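Local coordinates for VlsE1 (Borreliella burgdorferi, PDB 1L8W), which is a variable surface lipoprotein antigen of the Lyme disease spirochaete, in which antigenic switching probably serves evasion of the host immune response, at residues A[125-130]-A[163-168]; A[129-134]-A[157-162]. All blocks are in the same frame, centred on the assembly; numbering follows the deposited sequence.

Overall arrangement
Both contacts join the same two helices, 106-131 and 153-170, which run in opposite directions along each other in a largely helical, single-chain protein. Because the pairing is antiparallel, helix 106-131 meets the later part of its partner first: contact 1 pairs 125-130 with 163-168, and contact 2 follows with 129-134 against 157-162. The two centres lie about 8 Å apart on the same side of the chain's centre; the segments overlap at E129 and G130, and T127 CG2 and A128 CB pack near G162 CA between them. Together they form one continuous seam, more fully buried at contact 2, which brings together the two helices flanking the connection that holds strand 141-142.

Contact 1 of 2, residues A[125-130]-A[163-168]; sequences VKTAEG and IKEIVE
T127 and E165 meet through their polar ends: OG1 of T127 lies 2.9 Å from OE1 of E165, a possible hydrogen bond from the hydroxyl to the carboxylate, for which K123 O competes. The two side chains come together at about a right angle, and E165 reaches across by a chain extended beyond CG. Whether the bond is always made is unsettled, since the single hydroxyl proton can serve one of these acceptors at a time. A chi1 of -60° turns OG1 of T127 back along its helix to K123 O, one turn earlier, while keeping it close to the carboxylate.

Deeper between the helices the contact is apolar. CG1 of V125 touches CD1 of I166 at 3.7 Å, again with the side chains crossing near a right angle, and CG1 of I166 lies 3.8 Å from the backbone N of V125. This pair belongs to the buried interior, whereas T127 and E165 are partly exposed at its margin.

Further out, A124 lies against both E165 and I166. V125 packs on V69 and A70 of helix 59-80, while I166 reaches I316 and I320 of helix 294-333, so the two apolar residues connect four helices. The contact is antiparallel helix-helix packing in a helical bundle, here between helices 106-131 and 153-170, with its polar pair at the margin and its aliphatic pair inside.

Contact 2 of 2, residues A[129-134]-A[157-162]; sequences EGASSG and KGIAKG
The carbonyl oxygen of A131 is approached by several groups at once. It accepts a hydrogen bond from the S155 hydroxyl, takes a weak one from S133 N at 3.0 Å, and has the aliphatic branch of I159 beside it, with CG1 3.5 Å from A131 O. The weak bond closes an inverse gamma turn centred on S132, by which the chain leaves helix 106-131.

This is a close antiparallel helix contact at a GxxxG sequence of helix 153-170, G158 and G162, of which G158 meets A131 here. At G158 a side-chain carbon would run into the A131 methyl; without one, the CA atoms of A131 and G158 stand 5.1 Å apart. The methyl of A131 points into this surface and settles over the face of the peptide joining G158 to I159, its CB 3.3 Å from I159 N. One turn on, T127 CG2 and A128 CB, from the turn of helix 106-131 before A131, lie close to G162 CA.

I159 completes the contact with the end of its side chain, which comes in close to A131. Its CG1 is turned away from its own carbonyl (chi1 -70°), and with the chain extended to CD1 the branch passes along the A131 carbonyl, its CD1 3.6 Å from A131 O. The S132 hydroxyl reaches back to A128 O in the last turn of helix 106-131, and the serine also packs on V62 and F66 of helix 59-80, so a third helix backs the turn. Against I159 it offers a looser touch, with S132 OG 4.1 Å from I159 CG1.

Contact 1 of 2, residues A[125-130]-A[163-168]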
loop_
_atom_site.group_PDB
_atom_site.type_symbol
_atom_site.label_atom_id
_atom_site.label_comp_id
_atom_site.label_asym_id
_atom_site.label_seq_id
_atom_site.Cartn_x
_atom_site.Cartn_y
_atom_site.Cartn_z
ATOM N N VAL A 125 0.328 5.071 12.584
ATOM C CA VAL A 125 0.229 3.656 12.243
ATOM C C VAL A 125 -1.099 3.088 12.726
ATOM O O VAL A 125 -1.666 2.211 12.079
ATOM C CB VAL A 125 1.399 2.797 12.835
ATOM C CG1 VAL A 125 2.753 3.461 12.537
ATOM C CG2 VAL A 125 1.197 2.562 14.319
ATOM N N LYS A 126 -1.606 3.594 13.848
ATOM C CA LYS A 126 -2.882 3.106 14.375
ATOM C C LYS A 126 -4.041 3.478 13.449
ATOM O O LYS A 126 -5.060 2.770 13.384
ATOM C CB LYS A 126 -3.124 3.631 15.791
ATOM C CG LYS A 126 -2.214 2.989 16.846
ATOM C CD LYS A 126 -2.585 3.469 18.249
ATOM C CE LYS A 126 -1.699 2.851 19.328
ATOM N NZ LYS A 126 -1.782 1.368 19.361
ATOM N N THR A 127 -3.885 4.584 12.726
ATOM C CA THR A 127 -4.906 4.974 11.767
ATOM C C THR A 127 -4.858 3.881 10.684
ATOM O O THR A 127 -5.888 3.319 10.310
ATOM C CB THR A 127 -4.607 6.348 11.124
ATOM O OG1 THR A 127 -4.556 7.361 12.139
ATOM C CG2 THR A 127 -5.694 6.710 10.124
ATOM N N ALA A 128 -3.655 3.563 10.209
ATOM C CA ALA A 128 -3.492 2.521 9.198
ATOM C C ALA A 128 -3.986 1.178 9.747
ATOM O O ALA A 128 -4.734 0.455 9.079
ATOM C CB ALA A 128 -2.037 2.405 8.795
ATOM N N GLU A 129 -3.552 0.849 10.959
ATOM C CA GLU A 129 -3.952 -0.397 11.610
ATOM C C GLU A 129 -5.475 -0.551 11.652
ATOM O O GLU A 129 -6.019 -1.577 11.235
ATOM C CB GLU A 129 -3.390 -0.455 13.043
ATOM C CG GLU A 129 -3.901 -1.644 13.856
ATOM C CD GLU A 129 -3.596 -1.520 15.348
ATOM O OE1 GLU A 129 -3.822 -0.435 15.909
ATOM O OE2 GLU A 129 -3.149 -2.503 15.964
ATOM N N GLY A 130 -6.169 0.467 12.146
ATOM C CA GLY A 130 -7.614 0.379 12.211
ATOM C C GLY A 130 -8.269 0.237 10.844
ATOM O O GLY A 130 -9.399 -0.251 10.727
ATOM N N ILE A 163 -1.009 5.920 5.945
ATOM C CA ILE A 163 0.296 5.961 5.300
ATOM C C ILE A 163 0.771 7.400 5.107
ATOM O O ILE A 163 1.940 7.700 5.321
ATOM C CB ILE A 163 0.261 5.232 3.946
ATOM C CG1 ILE A 163 0.045 3.738 4.186
ATOM C CG2 ILE A 163 1.551 5.486 3.177
ATOM C CD1 ILE A 163 0.117 2.893 2.944
ATOM N N LYS A 164 -0.132 8.293 4.710
ATOM C CA LYS A 164 0.241 9.694 4.544
ATOM C C LYS A 164 0.693 10.265 5.891
ATOM O O LYS A 164 1.707 10.965 5.971
ATOM C CB LYS A 164 -0.932 10.521 4.005
ATOM C CG LYS A 164 -0.599 12.016 3.873
ATOM C CD LYS A 164 -1.638 12.773 3.055
ATOM C CE LYS A 164 -2.833 13.185 3.891
ATOM N NZ LYS A 164 -2.529 14.335 4.793
ATOM N N GLU A 165 -0.058 9.965 6.950
ATOM C CA GLU A 165 0.283 10.443 8.290
ATOM C C GLU A 165 1.633 9.897 8.740
ATOM O O GLU A 165 2.434 10.604 9.358
ATOM C CB GLU A 165 -0.808 10.040 9.290
ATOM C CG GLU A 165 -1.962 11.049 9.399
ATOM C CD GLU A 165 -3.250 10.441 9.941
ATOM O OE1 GLU A 165 -3.187 9.569 10.834
ATOM O OE2 GLU A 165 -4.338 10.855 9.479
ATOM N N ILE A 166 1.892 8.633 8.427
ATOM C CA ILE A 166 3.155 8.024 8.812
ATOM C C ILE A 166 4.313 8.748 8.133
ATOM O O ILE A 166 5.273 9.155 8.782
ATOM C CB ILE A 166 3.199 6.544 8.409
ATOM C CG1 ILE A 166 2.307 5.718 9.346
ATOM C CG2 ILE A 166 4.635 6.051 8.433
ATOM C CD1 ILE A 166 2.187 4.250 8.948
ATOM N N VAL A 167 4.192 8.911 6.819
ATOM C CA VAL A 167 5.213 9.569 6.015
ATOM C C VAL A 167 5.456 11.018 6.430
ATOM O O VAL A 167 6.594 11.472 6.445
ATOM C CB VAL A 167 4.841 9.516 4.508
ATOM C CG1 VAL A 167 5.932 10.196 3.669
ATOM C CG2 VAL A 167 4.659 8.054 4.072
ATOM N N GLU A 168 4.393 11.744 6.770
ATOM C CA GLU A 168 4.549 13.136 7.188
ATOM C C GLU A 168 5.192 13.208 8.574
ATOM O O GLU A 168 6.083 14.026 8.814
ATOM C CB GLU A 168 3.195 13.858 7.201
ATOM C CG GLU A 168 2.425 13.730 5.894
ATOM C CD GLU A 168 1.278 14.724 5.758
ATOM O OE1 GLU A 168 0.530 14.930 6.740
ATOM O OE2 GLU A 168 1.120 15.288 4.651
#

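Contact 2 of 2, residues A[129-134]-A[157-162]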
loop_
_atom_site.group_PDB
_atom_site.type_symbol
_atom_site.label_atom_id
_atom_site.label_comp_id
_atom_site.label_asym_id
_atom_site.label_seq_id
_atom_site.Cartn_x
_atom_site.Cartn_y
_atom_site.Cartn_z
ATOM N N GLU A 129 -3.552 0.849 10.959
ATOM C CA GLU A 129 -3.952 -0.397 11.610
ATOM C C GLU A 129 -5.475 -0.551 11.652
ATOM O O GLU A 129 -6.019 -1.577 11.235
ATOM C CB GLU A 129 -3.390 -0.455 13.043
ATOM C CG GLU A 129 -3.901 -1.644 13.856
ATOM C CD GLU A 129 -3.596 -1.520 15.348
ATOM O OE1 GLU A 129 -3.822 -0.435 15.909
ATOM O OE2 GLU A 129 -3.149 -2.503 15.964
ATOM N N GLY A 130 -6.169 0.467 12.146
ATOM C CA GLY A 130 -7.614 0.379 12.211
ATOM C C GLY A 130 -8.269 0.237 10.844
ATOM O O GLY A 130 -9.399 -0.251 10.727
ATOM N N ALA A 131 -7.560 0.671 9.805
ATOM C CA ALA A 131 -8.071 0.609 8.440
ATOM C C ALA A 131 -7.776 -0.726 7.760
ATOM O O ALA A 131 -8.351 -1.035 6.711
ATOM C CB ALA A 131 -7.478 1.759 7.612
ATOM N N SER A 132 -6.877 -1.509 8.355
ATOM C CA SER A 132 -6.500 -2.806 7.803
ATOM C C SER A 132 -7.440 -3.912 8.317
ATOM O O SER A 132 -7.023 -4.870 8.974
ATOM C CB SER A 132 -5.051 -3.103 8.179
ATOM O OG SER A 132 -4.208 -2.037 7.783
ATOM N N SER A 133 -8.710 -3.773 7.968
ATOM C CA SER A 133 -9.762 -4.687 8.396
ATOM C C SER A 133 -10.050 -5.875 7.500
ATOM O O SER A 133 -11.037 -6.568 7.712
ATOM C CB SER A 133 -11.054 -3.900 8.571
ATOM O OG SER A 133 -11.298 -3.122 7.413
ATOM N N GLY A 134 -9.209 -6.125 6.505
ATOM C CA GLY A 134 -9.476 -7.243 5.619
ATOM C C GLY A 134 -9.106 -8.586 6.209
ATOM O O GLY A 134 -8.358 -8.659 7.189
ATOM N N LYS A 157 -9.291 4.336 1.809
ATOM C CA LYS A 157 -8.933 5.700 2.189
ATOM C C LYS A 157 -8.242 5.785 3.529
ATOM O O LYS A 157 -7.345 6.615 3.714
ATOM C CB LYS A 157 -10.166 6.605 2.200
ATOM C CG LYS A 157 -10.732 6.893 0.829
ATOM C CD LYS A 157 -11.664 8.089 0.876
ATOM C CE LYS A 157 -12.844 7.837 1.793
ATOM N NZ LYS A 157 -13.592 6.624 1.356
ATOM N N GLY A 158 -8.666 4.938 4.466
ATOM C CA GLY A 158 -8.054 4.944 5.782
ATOM C C GLY A 158 -6.631 4.427 5.735
ATOM O O GLY A 158 -5.739 4.950 6.400
ATOM N N ILE A 159 -6.405 3.386 4.947
ATOM C CA ILE A 159 -5.063 2.841 4.852
ATOM C C ILE A 159 -4.156 3.896 4.228
ATOM O O ILE A 159 -3.027 4.098 4.679
ATOM C CB ILE A 159 -5.060 1.530 4.032
ATOM C CG1 ILE A 159 -5.765 0.431 4.838
ATOM C CG2 ILE A 159 -3.631 1.090 3.708
ATOM C CD1 ILE A 159 -5.828 -0.901 4.125
ATOM N N ALA A 160 -4.666 4.584 3.208
ATOM C CA ALA A 160 -3.900 5.632 2.530
ATOM C C ALA A 160 -3.594 6.800 3.477
ATOM O O ALA A 160 -2.449 7.260 3.575
ATOM C CB ALA A 160 -4.674 6.133 1.311
ATOM N N LYS A 161 -4.619 7.267 4.184
ATOM C CA LYS A 161 -4.447 8.378 5.100
ATOM C C LYS A 161 -3.463 8.006 6.191
ATOM O O LYS A 161 -2.648 8.830 6.612
ATOM C CB LYS A 161 -5.790 8.779 5.713
ATOM C CG LYS A 161 -5.685 9.900 6.727
ATOM C CD LYS A 161 -7.055 10.306 7.231
ATOM C CE LYS A 161 -6.960 11.430 8.251
ATOM N NZ LYS A 161 -8.307 11.850 8.723
ATOM N N GLY A 162 -3.538 6.761 6.652
ATOM C CA GLY A 162 -2.624 6.320 7.688
ATOM C C GLY A 162 -1.209 6.428 7.157
ATOM O O GLY A 162 -0.321 6.960 7.819
#